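Local structure of uncharacterized conserved protein (Idiomarina loihiensis, 2QSD) at residues L63-Y69 against T106-A110; R30-G34 against V149-H155; E82-L86 against Y156-E160; V15-P20 against W48-Q52. The protein is of unknown function but carries two DUF1543 family regions and forms a beta-rich subunit of a two-chain assembly. All blocks are in the same frame, centred on the assembly; numbering follows the deposited sequence.

Contact 1 (L63-Y69 against T106-A110)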
loop_
_atom_site.group_PDB
_atom_site.type_symbol
_atom_site.label_atom_id
_atom_site.label_comp_id
_atom_site.label_asym_id
_atom_site.label_seq_id
_atom_site.Cartn_x
_atom_site.Cartn_y
_atom_site.Cartn_z
ATOM N N LEU A 63 -15.971 -10.800 -10.511
ATOM C CA LEU A 63 -16.782 -11.176 -9.353
ATOM C C LEU A 63 -18.220 -11.445 -9.793
ATOM O O LEU A 63 -18.914 -10.520 -10.212
ATOM C CB LEU A 63 -16.779 -10.028 -8.342
ATOM C CG LEU A 63 -16.286 -10.206 -6.907
ATOM C CD1 LEU A 63 -16.951 -9.155 -6.029
ATOM C CD2 LEU A 63 -16.513 -11.606 -6.342
ATOM N N HIS A 64 -18.666 -12.699 -9.706
ATOM C CA HIS A 64 -20.032 -13.057 -10.129
ATOM C C HIS A 64 -20.896 -13.664 -9.024
ATOM O O HIS A 64 -22.132 -13.623 -9.098
ATOM C CB HIS A 64 -20.027 -13.963 -11.368
ATOM C CG HIS A 64 -19.079 -15.119 -11.279
ATOM N ND1 HIS A 64 -19.319 -16.224 -10.490
ATOM C CD2 HIS A 64 -17.895 -15.348 -11.895
ATOM C CE1 HIS A 64 -18.317 -17.077 -10.610
ATOM N NE2 HIS A 64 -17.438 -16.567 -11.455
ATOM N N HIS A 65 -20.248 -14.212 -7.999
ATOM C CA HIS A 65 -20.952 -14.808 -6.872
ATOM C C HIS A 65 -20.255 -14.501 -5.563
ATOM O O HIS A 65 -19.026 -14.575 -5.487
ATOM C CB HIS A 65 -21.063 -16.323 -7.044
ATOM C CG HIS A 65 -22.143 -16.744 -7.987
ATOM N ND1 HIS A 65 -21.928 -16.915 -9.337
ATOM C CD2 HIS A 65 -23.447 -17.028 -7.774
ATOM C CE1 HIS A 65 -23.057 -17.285 -9.917
ATOM N NE2 HIS A 65 -23.993 -17.364 -8.990
ATOM N N VAL A 66 -21.046 -14.134 -4.549
ATOM C CA VAL A 66 -20.565 -13.923 -3.175
ATOM C C VAL A 66 -21.564 -14.542 -2.179
ATOM O O VAL A 66 -22.748 -14.192 -2.189
ATOM C CB VAL A 66 -20.369 -12.406 -2.826
ATOM C CG1 VAL A 66 -19.928 -12.236 -1.368
ATOM C CG2 VAL A 66 -19.354 -11.743 -3.733
ATOM N N ASP A 67 -21.077 -15.458 -1.338
ATOM C CA ASP A 67 -21.863 -16.092 -0.257
ATOM C C ASP A 67 -23.203 -16.702 -0.701
ATOM O O ASP A 67 -24.213 -16.588 -0.002
ATOM C CB ASP A 67 -22.087 -15.119 0.918
ATOM C CG ASP A 67 -20.794 -14.682 1.590
ATOM O OD1 ASP A 67 -19.788 -15.427 1.542
ATOM O OD2 ASP A 67 -20.793 -13.582 2.186
ATOM N N GLY A 68 -23.207 -17.331 -1.872
ATOM C CA GLY A 68 -24.409 -17.952 -2.402
ATOM C C GLY A 68 -25.279 -17.045 -3.254
ATOM O O GLY A 68 -26.292 -17.496 -3.798
ATOM N N TYR A 69 -24.889 -15.776 -3.374
ATOM C CA TYR A 69 -25.647 -14.798 -4.156
ATOM C C TYR A 69 -24.982 -14.517 -5.498
ATOM O O TYR A 69 -23.770 -14.345 -5.572
ATOM C CB TYR A 69 -25.814 -13.481 -3.383
ATOM C CG TYR A 69 -26.716 -13.563 -2.168
ATOM C CD1 TYR A 69 -28.057 -13.183 -2.241
ATOM C CD2 TYR A 69 -26.227 -14.006 -0.940
ATOM C CE1 TYR A 69 -28.892 -13.253 -1.124
ATOM C CE2 TYR A 69 -27.052 -14.082 0.180
ATOM C CZ TYR A 69 -28.378 -13.704 0.079
ATOM O OH TYR A 69 -29.187 -13.773 1.189
ATOM N N THR A 106 -12.022 -8.839 2.348
ATOM C CA THR A 106 -13.048 -9.742 1.822
ATOM C C THR A 106 -14.267 -8.985 1.280
ATOM O O THR A 106 -14.412 -7.778 1.491
ATOM C CB THR A 106 -13.499 -10.796 2.869
ATOM O OG1 THR A 106 -14.285 -11.807 2.226
ATOM C CG2 THR A 106 -14.318 -10.157 3.975
ATOM N N VAL A 107 -15.122 -9.711 0.563
ATOM C CA VAL A 107 -16.425 -9.214 0.146
ATOM C C VAL A 107 -17.479 -10.141 0.741
ATOM O O VAL A 107 -17.349 -11.364 0.664
ATOM C CB VAL A 107 -16.556 -9.142 -1.397
ATOM C CG1 VAL A 107 -17.935 -8.626 -1.805
ATOM C CG2 VAL A 107 -15.471 -8.239 -1.999
ATOM N N VAL A 108 -18.499 -9.559 1.367
ATOM C CA VAL A 108 -19.593 -10.320 1.984
ATOM C C VAL A 108 -20.956 -9.745 1.603
ATOM O O VAL A 108 -21.053 -8.614 1.118
ATOM C CB VAL A 108 -19.501 -10.368 3.548
ATOM C CG1 VAL A 108 -18.277 -11.153 4.026
ATOM C CG2 VAL A 108 -19.546 -8.960 4.162
ATOM N N VAL A 109 -22.005 -10.531 1.835
ATOM C CA VAL A 109 -23.380 -10.081 1.623
ATOM C C VAL A 109 -24.054 -9.865 2.978
ATOM O O VAL A 109 -24.111 -10.781 3.806
ATOM C CB VAL A 109 -24.179 -11.083 0.755
ATOM C CG1 VAL A 109 -25.652 -10.704 0.694
ATOM C CG2 VAL A 109 -23.596 -11.145 -0.644
ATOM N N ALA A 110 -24.543 -8.649 3.207
ATOM C CA ALA A 110 -25.192 -8.307 4.476
ATOM C C ALA A 110 -26.273 -7.245 4.310
ATOM O O ALA A 110 -26.371 -6.610 3.255
ATOM C CB ALA A 110 -24.160 -7.862 5.495
#

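Contact 2 (R30-G34 against V149-H155)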
loop_
_atom_site.group_PDB
_atom_site.type_symbol
_atom_site.label_atom_id
_atom_site.label_comp_id
_atom_site.label_asym_id
_atom_site.label_seq_id
_atom_site.Cartn_x
_atom_site.Cartn_y
_atom_site.Cartn_z
ATOM N N ARG A 30 -10.026 -1.210 -6.663
ATOM C CA ARG A 30 -11.154 -0.546 -7.321
ATOM C C ARG A 30 -12.210 -1.559 -7.779
ATOM O O ARG A 30 -11.885 -2.695 -8.143
ATOM C CB ARG A 30 -10.695 0.287 -8.528
ATOM C CG ARG A 30 -9.537 1.259 -8.294
ATOM C CD ARG A 30 -9.781 2.222 -7.132
ATOM N NE ARG A 30 -10.950 3.073 -7.327
ATOM C CZ ARG A 30 -11.462 3.871 -6.392
ATOM N NH1 ARG A 30 -10.910 3.944 -5.186
ATOM N NH2 ARG A 30 -12.534 4.598 -6.664
ATOM N N PHE A 31 -13.470 -1.134 -7.757
ATOM C CA PHE A 31 -14.555 -1.885 -8.364
ATOM C C PHE A 31 -14.947 -1.187 -9.650
ATOM O O PHE A 31 -15.172 0.020 -9.651
ATOM C CB PHE A 31 -15.749 -1.987 -7.415
ATOM C CG PHE A 31 -15.506 -2.888 -6.239
ATOM C CD1 PHE A 31 -14.971 -2.380 -5.053
ATOM C CD2 PHE A 31 -15.797 -4.251 -6.322
ATOM C CE1 PHE A 31 -14.731 -3.219 -3.964
ATOM C CE2 PHE A 31 -15.567 -5.099 -5.237
ATOM C CZ PHE A 31 -15.035 -4.582 -4.056
ATOM N N VAL A 32 -15.002 -1.943 -10.746
ATOM C CA VAL A 32 -15.300 -1.387 -12.069
ATOM C C VAL A 32 -16.232 -2.309 -12.858
ATOM O O VAL A 32 -16.245 -3.522 -12.635
ATOM C CB VAL A 32 -14.018 -1.113 -12.907
ATOM C CG1 VAL A 32 -13.290 0.130 -12.409
ATOM C CG2 VAL A 32 -13.082 -2.330 -12.918
ATOM N N VAL A 33 -17.009 -1.725 -13.773
ATOM C CA VAL A 33 -17.974 -2.472 -14.573
ATOM C C VAL A 33 -17.763 -2.258 -16.073
ATOM O O VAL A 33 -17.713 -1.126 -16.541
ATOM C CB VAL A 33 -19.436 -2.121 -14.176
ATOM C CG1 VAL A 33 -20.443 -2.710 -15.161
ATOM C CG2 VAL A 33 -19.744 -2.633 -12.792
ATOM N N GLY A 34 -17.632 -3.357 -16.812
ATOM C CA GLY A 34 -17.521 -3.319 -18.268
ATOM C C GLY A 34 -17.711 -4.687 -18.912
ATOM O O GLY A 34 -17.703 -5.708 -18.218
ATOM N N VAL A 149 -21.074 -1.770 -1.980
ATOM C CA VAL A 149 -20.875 -1.842 -3.422
ATOM C C VAL A 149 -22.228 -2.046 -4.116
ATOM O O VAL A 149 -22.601 -3.170 -4.464
ATOM C CB VAL A 149 -19.872 -2.975 -3.794
ATOM C CG1 VAL A 149 -19.390 -2.820 -5.223
ATOM C CG2 VAL A 149 -18.679 -2.985 -2.843
ATOM N N ASP A 150 -22.960 -0.951 -4.309
ATOM C CA ASP A 150 -24.308 -1.012 -4.881
ATOM C C ASP A 150 -24.463 -0.194 -6.155
ATOM O O ASP A 150 -25.383 -0.428 -6.940
ATOM C CB ASP A 150 -25.364 -0.602 -3.845
ATOM C CG ASP A 150 -25.247 0.854 -3.416
ATOM O OD1 ASP A 150 -26.292 1.444 -3.068
ATOM O OD2 ASP A 150 -24.125 1.408 -3.415
ATOM N N LEU A 151 -23.566 0.767 -6.346
ATOM C CA LEU A 151 -23.526 1.568 -7.561
ATOM C C LEU A 151 -22.080 1.604 -8.028
ATOM O O LEU A 151 -21.197 2.044 -7.289
ATOM C CB LEU A 151 -24.018 2.989 -7.281
ATOM C CG LEU A 151 -24.897 3.735 -8.290
ATOM C CD1 LEU A 151 -24.840 5.228 -7.996
ATOM C CD2 LEU A 151 -24.535 3.466 -9.749
ATOM N N VAL A 152 -21.841 1.105 -9.238
ATOM C CA VAL A 152 -20.497 1.028 -9.808
ATOM C C VAL A 152 -20.557 1.408 -11.284
ATOM O O VAL A 152 -21.207 0.714 -12.068
ATOM C CB VAL A 152 -19.890 -0.408 -9.715
ATOM C CG1 VAL A 152 -18.442 -0.389 -10.167
ATOM C CG2 VAL A 152 -19.987 -0.992 -8.312
ATOM N N ASP A 153 -19.871 2.493 -11.651
ATOM C CA ASP A 153 -19.831 3.004 -13.034
ATOM C C ASP A 153 -21.218 3.096 -13.682
ATOM O O ASP A 153 -21.439 2.565 -14.775
ATOM C CB ASP A 153 -18.885 2.170 -13.922
ATOM C CG ASP A 153 -17.460 2.079 -13.372
ATOM O OD1 ASP A 153 -17.062 2.918 -12.531
ATOM O OD2 ASP A 153 -16.733 1.158 -13.801
ATOM N N ASN A 154 -22.144 3.748 -12.975
ATOM C CA ASN A 154 -23.547 3.931 -13.401
ATOM C C ASN A 154 -24.367 2.646 -13.558
ATOM O O ASN A 154 -25.405 2.636 -14.223
ATOM C CB ASN A 154 -23.655 4.824 -14.651
ATOM C CG ASN A 154 -23.201 6.249 -14.388
ATOM O OD1 ASN A 154 -23.526 6.840 -13.351
ATOM N ND2 ASN A 154 -22.444 6.809 -15.326
ATOM N N HIS A 155 -23.895 1.571 -12.935
ATOM C CA HIS A 155 -24.617 0.310 -12.919
ATOM C C HIS A 155 -24.958 -0.068 -11.491
ATOM O O HIS A 155 -24.114 0.021 -10.595
ATOM C CB HIS A 155 -23.800 -0.799 -13.578
ATOM C CG HIS A 155 -23.696 -0.673 -15.063
ATOM N ND1 HIS A 155 -22.686 0.032 -15.683
ATOM C CD2 HIS A 155 -24.469 -1.172 -16.056
ATOM C CE1 HIS A 155 -22.843 -0.037 -16.992
ATOM N NE2 HIS A 155 -23.918 -0.762 -17.245
HETATM O O HOH W 1 -15.202 2.534 -10.556
#

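Contact 3 (E82-L86 against Y156-E160)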
loop_
_atom_site.group_PDB
_atom_site.type_symbol
_atom_site.label_atom_id
_atom_site.label_comp_id
_atom_site.label_asym_id
_atom_site.label_seq_id
_atom_site.Cartn_x
_atom_site.Cartn_y
_atom_site.Cartn_z
ATOM N N GLU A 82 -33.733 -3.123 -2.138
ATOM C CA GLU A 82 -32.940 -4.309 -1.809
ATOM C C GLU A 82 -32.718 -4.433 -0.304
ATOM O O GLU A 82 -32.285 -3.477 0.346
ATOM C CB GLU A 82 -31.588 -4.262 -2.531
ATOM C CG GLU A 82 -31.647 -4.545 -4.027
ATOM C CD GLU A 82 -31.530 -6.023 -4.361
ATOM O OE1 GLU A 82 -32.486 -6.573 -4.947
ATOM O OE2 GLU A 82 -30.486 -6.636 -4.045
ATOM N N GLU A 83 -33.011 -5.609 0.249
ATOM C CA GLU A 83 -32.798 -5.846 1.680
ATOM C C GLU A 83 -31.353 -6.237 2.019
ATOM O O GLU A 83 -30.847 -5.878 3.085
ATOM C CB GLU A 83 -33.814 -6.847 2.262
ATOM C CG GLU A 83 -33.863 -8.225 1.597
ATOM C CD GLU A 83 -34.588 -9.272 2.440
ATOM O OE1 GLU A 83 -35.469 -8.906 3.248
ATOM O OE2 GLU A 83 -34.275 -10.471 2.290
ATOM N N LYS A 84 -30.695 -6.962 1.114
ATOM C CA LYS A 84 -29.292 -7.351 1.299
ATOM C C LYS A 84 -28.391 -6.766 0.216
ATOM O O LYS A 84 -28.798 -6.607 -0.941
ATOM C CB LYS A 84 -29.135 -8.874 1.392
ATOM C CG LYS A 84 -29.760 -9.465 2.648
ATOM C CD LYS A 84 -29.220 -10.839 2.992
ATOM C CE LYS A 84 -29.774 -11.303 4.336
ATOM N NZ LYS A 84 -29.026 -12.458 4.906
ATOM N N ARG A 85 -27.165 -6.437 0.609
ATOM C CA ARG A 85 -26.239 -5.738 -0.267
ATOM C C ARG A 85 -24.821 -6.280 -0.202
ATOM O O ARG A 85 -24.428 -6.962 0.752
ATOM C CB ARG A 85 -26.241 -4.235 0.037
ATOM C CG ARG A 85 -27.274 -3.449 -0.751
ATOM C CD ARG A 85 -27.560 -2.100 -0.120
ATOM N NE ARG A 85 -28.355 -2.226 1.101
ATOM C CZ ARG A 85 -28.834 -1.203 1.806
ATOM N NH1 ARG A 85 -29.546 -1.432 2.901
ATOM N NH2 ARG A 85 -28.606 0.048 1.421
ATOM N N LEU A 86 -24.063 -5.957 -1.240
ATOM C CA LEU A 86 -22.664 -6.318 -1.344
ATOM C C LEU A 86 -21.813 -5.360 -0.506
ATOM O O LEU A 86 -21.891 -4.136 -0.664
ATOM C CB LEU A 86 -22.253 -6.251 -2.812
ATOM C CG LEU A 86 -21.157 -7.167 -3.331
ATOM C CD1 LEU A 86 -21.538 -8.625 -3.147
ATOM C CD2 LEU A 86 -20.939 -6.855 -4.792
ATOM N N TYR A 156 -26.206 -0.473 -11.286
ATOM C CA TYR A 156 -26.667 -0.896 -9.970
ATOM C C TYR A 156 -26.382 -2.376 -9.738
ATOM O O TYR A 156 -26.523 -3.195 -10.644
ATOM C CB TYR A 156 -28.155 -0.585 -9.791
ATOM C CG TYR A 156 -28.458 0.895 -9.684
ATOM C CD1 TYR A 156 -28.397 1.548 -8.452
ATOM C CD2 TYR A 156 -28.799 1.644 -10.813
ATOM C CE1 TYR A 156 -28.670 2.908 -8.345
ATOM C CE2 TYR A 156 -29.074 3.007 -10.717
ATOM C CZ TYR A 156 -29.008 3.630 -9.478
ATOM O OH TYR A 156 -29.279 4.974 -9.367
ATOM N N VAL A 157 -25.960 -2.701 -8.522
ATOM C CA VAL A 157 -25.661 -4.074 -8.135
ATOM C C VAL A 157 -26.852 -4.662 -7.384
ATOM O O VAL A 157 -27.234 -4.164 -6.318
ATOM C CB VAL A 157 -24.398 -4.145 -7.245
ATOM C CG1 VAL A 157 -24.158 -5.568 -6.742
ATOM C CG2 VAL A 157 -23.184 -3.633 -8.004
ATOM N N THR A 158 -27.449 -5.707 -7.953
ATOM C CA THR A 158 -28.514 -6.441 -7.276
ATOM C C THR A 158 -28.111 -7.896 -7.085
ATOM O O THR A 158 -27.367 -8.450 -7.890
ATOM C CB THR A 158 -29.872 -6.349 -8.014
ATOM O OG1 THR A 158 -29.718 -6.761 -9.376
ATOM C CG2 THR A 158 -30.416 -4.923 -7.975
ATOM N N LEU A 159 -28.611 -8.505 -6.015
ATOM C CA LEU A 159 -28.224 -9.856 -5.634
ATOM C C LEU A 159 -29.378 -10.849 -5.734
ATOM O O LEU A 159 -30.523 -10.503 -5.453
ATOM C CB LEU A 159 -27.633 -9.857 -4.220
ATOM C CG LEU A 159 -26.428 -8.931 -4.016
ATOM C CD1 LEU A 159 -26.053 -8.853 -2.559
ATOM C CD2 LEU A 159 -25.224 -9.369 -4.852
ATOM N N GLU A 160 -29.056 -12.076 -6.142
ATOM C CA GLU A 160 -30.022 -13.170 -6.251
ATOM C C GLU A 160 -29.410 -14.458 -5.696
ATOM O O GLU A 160 -28.399 -14.932 -6.206
ATOM C CB GLU A 160 -30.421 -13.371 -7.714
ATOM C CG GLU A 160 -31.391 -14.525 -7.958
ATOM C CD GLU A 160 -31.212 -15.187 -9.320
ATOM O OE1 GLU A 160 -31.946 -16.156 -9.613
ATOM O OE2 GLU A 160 -30.334 -14.756 -10.097
#

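Contact 4 (V15-P20 against W48-Q52)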
loop_
_atom_site.group_PDB
_atom_site.type_symbol
_atom_site.label_atom_id
_atom_site.label_comp_id
_atom_site.label_asym_id
_atom_site.label_seq_id
_atom_site.Cartn_x
_atom_site.Cartn_y
_atom_site.Cartn_z
ATOM N N VAL A 15 -4.711 -2.225 -8.221
ATOM C CA VAL A 15 -3.878 -1.365 -9.048
ATOM C C VAL A 15 -2.771 -0.736 -8.225
ATOM O O VAL A 15 -2.872 -0.645 -7.002
ATOM C CB VAL A 15 -4.704 -0.288 -9.774
ATOM C CG1 VAL A 15 -5.622 -0.934 -10.783
ATOM C CG2 VAL A 15 -5.521 0.542 -8.786
ATOM N N GLY A 16 -1.712 -0.315 -8.906
ATOM C CA GLY A 16 -0.537 0.239 -8.249
ATOM C C GLY A 16 0.027 1.439 -8.974
ATOM O O GLY A 16 -0.183 1.622 -10.179
ATOM N N GLY A 17 0.756 2.259 -8.231
ATOM C CA GLY A 17 1.349 3.458 -8.789
ATOM C C GLY A 17 1.855 4.383 -7.707
ATOM O O GLY A 17 2.004 3.987 -6.547
ATOM N N THR A 18 2.103 5.628 -8.089
ATOM C CA THR A 18 2.683 6.590 -7.174
ATOM C C THR A 18 1.690 7.701 -6.797
ATOM O O THR A 18 0.649 7.867 -7.440
ATOM C CB THR A 18 4.028 7.143 -7.737
ATOM O OG1 THR A 18 4.672 7.942 -6.743
ATOM C CG2 THR A 18 3.812 7.978 -8.988
ATOM N N ALA A 19 2.002 8.422 -5.725
ATOM C CA ALA A 19 1.284 9.641 -5.349
ATOM C C ALA A 19 2.288 10.660 -4.795
ATOM O O ALA A 19 3.331 10.256 -4.265
ATOM C CB ALA A 19 0.203 9.333 -4.318
ATOM N N PRO A 20 1.997 11.974 -4.930
ATOM C CA PRO A 20 2.940 12.987 -4.439
ATOM C C PRO A 20 3.179 12.907 -2.938
ATOM O O PRO A 20 2.228 12.780 -2.157
ATOM C CB PRO A 20 2.245 14.304 -4.784
ATOM C CG PRO A 20 1.325 13.961 -5.922
ATOM C CD PRO A 20 0.820 12.603 -5.561
ATOM N N TRP A 48 -8.358 5.966 -9.662
ATOM C CA TRP A 48 -7.032 6.005 -9.027
ATOM C C TRP A 48 -6.784 7.350 -8.355
ATOM O O TRP A 48 -6.884 8.385 -8.991
ATOM C CB TRP A 48 -5.927 5.700 -10.050
ATOM C CG TRP A 48 -4.533 5.847 -9.518
ATOM C CD1 TRP A 48 -3.593 6.746 -9.934
ATOM C CD2 TRP A 48 -3.909 5.068 -8.481
ATOM N NE1 TRP A 48 -2.429 6.574 -9.228
ATOM C CE2 TRP A 48 -2.596 5.560 -8.324
ATOM C CE3 TRP A 48 -4.331 4.004 -7.674
ATOM C CZ2 TRP A 48 -1.703 5.033 -7.391
ATOM C CZ3 TRP A 48 -3.439 3.481 -6.741
ATOM C CH2 TRP A 48 -2.144 3.997 -6.609
ATOM N N PHE A 49 -6.473 7.316 -7.065
ATOM C CA PHE A 49 -6.392 8.523 -6.242
ATOM C C PHE A 49 -5.101 9.306 -6.470
ATOM O O PHE A 49 -5.031 10.500 -6.159
ATOM C CB PHE A 49 -6.507 8.147 -4.755
ATOM C CG PHE A 49 -5.272 7.500 -4.200
ATOM C CD1 PHE A 49 -5.046 6.139 -4.385
ATOM C CD2 PHE A 49 -4.316 8.258 -3.510
ATOM C CE1 PHE A 49 -3.901 5.538 -3.881
ATOM C CE2 PHE A 49 -3.162 7.667 -3.016
ATOM C CZ PHE A 49 -2.952 6.305 -3.200
ATOM N N GLY A 50 -4.080 8.612 -6.977
ATOM C CA GLY A 50 -2.725 9.147 -7.061
ATOM C C GLY A 50 -2.353 9.690 -8.424
ATOM O O GLY A 50 -3.211 10.126 -9.186
ATOM N N THR A 51 -1.059 9.647 -8.718
ATOM C CA THR A 51 -0.487 10.142 -9.962
ATOM C C THR A 51 -0.787 9.175 -11.105
ATOM O O THR A 51 -0.623 7.965 -10.955
ATOM C CB THR A 51 1.043 10.319 -9.790
ATOM O OG1 THR A 51 1.293 11.301 -8.777
ATOM C CG2 THR A 51 1.739 10.726 -11.092
ATOM N N GLN A 52 -1.214 9.721 -12.241
ATOM C CA GLN A 52 -1.580 8.931 -13.419
ATOM C C GLN A 52 -0.410 8.239 -14.100
ATOM O O GLN A 52 -0.538 7.092 -14.530
ATOM C CB GLN A 52 -2.339 9.790 -14.439
ATOM C CG GLN A 52 -3.690 10.310 -13.945
ATOM C CD GLN A 52 -4.707 9.206 -13.688
ATOM O OE1 GLN A 52 -4.766 8.212 -14.415
ATOM N NE2 GLN A 52 -5.521 9.385 -12.650
HETATM O O HOH W 2 1.578 6.177 -10.868
#

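Contact 1 (L63-Y69 against T106-A110)
V66, D67 and Y69 reach V107, V108 and V109 from a beta hairpin with a type I' turn. The turn runs from V66 to Y69 and joins strands 65-66 and 69-74. The partner strand, 105-110, is at the edge of a different sheet, so the contact brings two sheets together through side chains. V109 carries much of it, with its two methyls dividing the work. CG1, anti to the backbone N (chi1 172°), lies over one face of the Y69 ring, displaced toward the rim. It is 3.9 Å from the centroid of the Y69 ring, a CH-pi contact. CG2 instead faces the turn, with V109 CG2 3.5 Å from V66 O. Next to it, the side chains of V66 and V107 meet at nearly a right angle. Here V66 CG2 comes within 3.9 Å of V107 CG1. The other V66 methyl, CG1, sits against the backbone carbonyl of V107. L63 CD1 extends this apolar patch more loosely toward V107 CG1. L86 of strand 85-90, the neighbour of strand 105-110 in its sheet, also touches V66 and V107, so V66 packs against two strands of that sheet. The polar link comes from the turn itself. D67 points its carboxylate at the backbone of strand 105-110, passing V108 CA. There V109 N donates a weak hydrogen bond to D67 OD2, 3.3 Å long with an N-H...O angle of 155°.

Contact 2 (R30-G34 against V149-H155)
This is a partly buried contact between a hairpin turn and a strand edge, with V152, D153 and H155 set against F31, V32 and V33. Strand 26-34 pairs with strand 9-17, and the hairpin comes from the neighbouring four-stranded sheet. The D153 carboxylate spans two backbone groups of the strand. V33 N donates to D153 OD2 at 2.9 Å and 168°, from above the carboxylate plane. A water donates both to D153 OD1 and to F31 O, so each carboxylate oxygen is tied to the strand. V152 CG1, anti to its own N (chi1 -173°), presses on the strand backbone 3.3 Å from F31 O. V149 CG2 lies over one face of the F31 ring, and F88 meets that ring edge-to-face. At the far end, V33 CG1 sits over the H155 ring, 3.6 Å from H155 ND1. H155 ND1 donates a bent bond to D153 O, 3.0 Å away, which limits the rotation of the imidazole. R30 NH1, at the other end of the segment, hydrogen-bonds G21 O of the second subunit. Backbone hydrogen bonds between V152 and H155 close a two-residue beta hairpin with a type I' turn, whose first loop residue is D153.

Contact 3 (E82-L86 against Y156-E160)
Two flat groups of segment 82-86 are met by side chains of strand 155-161: the E82 carboxylate and the peptide between R85 and L86. T158 lies over one face of the carboxylate, with T158 CG2 3.9 Å from E82 CD. The same face is turned toward the next backbone NH. L159 N donates to E82 OE2 at 3.3 Å, a weak bond although nearly straight at 169°. The donor stands well out of the carboxylate plane. E82 reaches this place through a bend at chi2 (-88°), which folds the acid back over the strand. Its side chain is poorly ordered, so the grip is probably loose. At the second flat group, the methyl CD1 of L159 sits over the peptide face, 3.7 Å from R85 C. The contact lies between two antiparallel sheets. Strand 85-90 is the middle strand of the three-stranded one, and strand 155-161 is an inner strand of the four-stranded one. Their inward side chains form the apolar layer between them. L86 splits its methyls between two partners and crosses both at about a right angle. L86 CD1 is 4.1 Å from L159 CD2, and L86 CD2 is 4.0 Å from V157 CG1. V109 touches L86 and L159 as well, while Y69 packs on L159 and K84. On the other side of the strand, E160 OE2 is hydrogen-bonded to H72 NE2.

Contact 4 (V15-P20 against W48-Q52)
W48, T51 and T18 bury the most surface here, as a loop folds against the end of a strand. The W48 indole lies along the backbone of V15 to T18. Its CG is anti to the backbone N (chi1 174°), which swings the ring toward that backbone. The six-membered ring does most of the touching: W48 CZ2 is 3.6 Å from G17 C, and G17 has no side chain to hold it off. W48 CE3 meets V15 CG2 at 3.8 Å. T18 O approaches the indole at its edge, near the ring plane. F49 CD1 and G50 N lie over one of its faces, so the loop curls round the ring. W48 NE1 donates to T51 O at 2.9 Å, with a bent angle of 135°. T51 O also accepts a hydrogen bond from a water, which in turn accepts one from T18 N. T51 and T18 are joined directly too. T51 N donates to T18 O at 2.8 Å and 151°, and the two side chains run side by side, with T18 CG2 3.7 Å from T51 CB. Beyond them, P20 CD rests near T51 OG1, and A19 CB touches F49 CE2. F49 also packs on F49 of the second subunit. The loop leaves helix 41-47 and leads to strand 56-62. It lies against the end of strand 9-17. W48 also touches D28, and F49 touches L26, of the paired strand 26-34.

In the fold
From the N terminus, contact 4 closes first, bringing the loop after helix 41-47 back to strand 9-17. Contact 2 opens inside that loop, at residues 30-34, and closes far along the chain at 149-155, so the two cross. Contact 1 is nested within contact 2. Contact 3 opens between the segments of contact 1 and closes last, crossing both contacts 1 and 2. Contacts 1 and 3 tie the three-stranded sheet to the four-stranded one and touch through V109 and L159. Contact 2 joins the latter to the five-stranded sheet, reaching contact 4 through R30 and V15. The hairpins of contacts 1 and 2 fall one in each DUF1543 region.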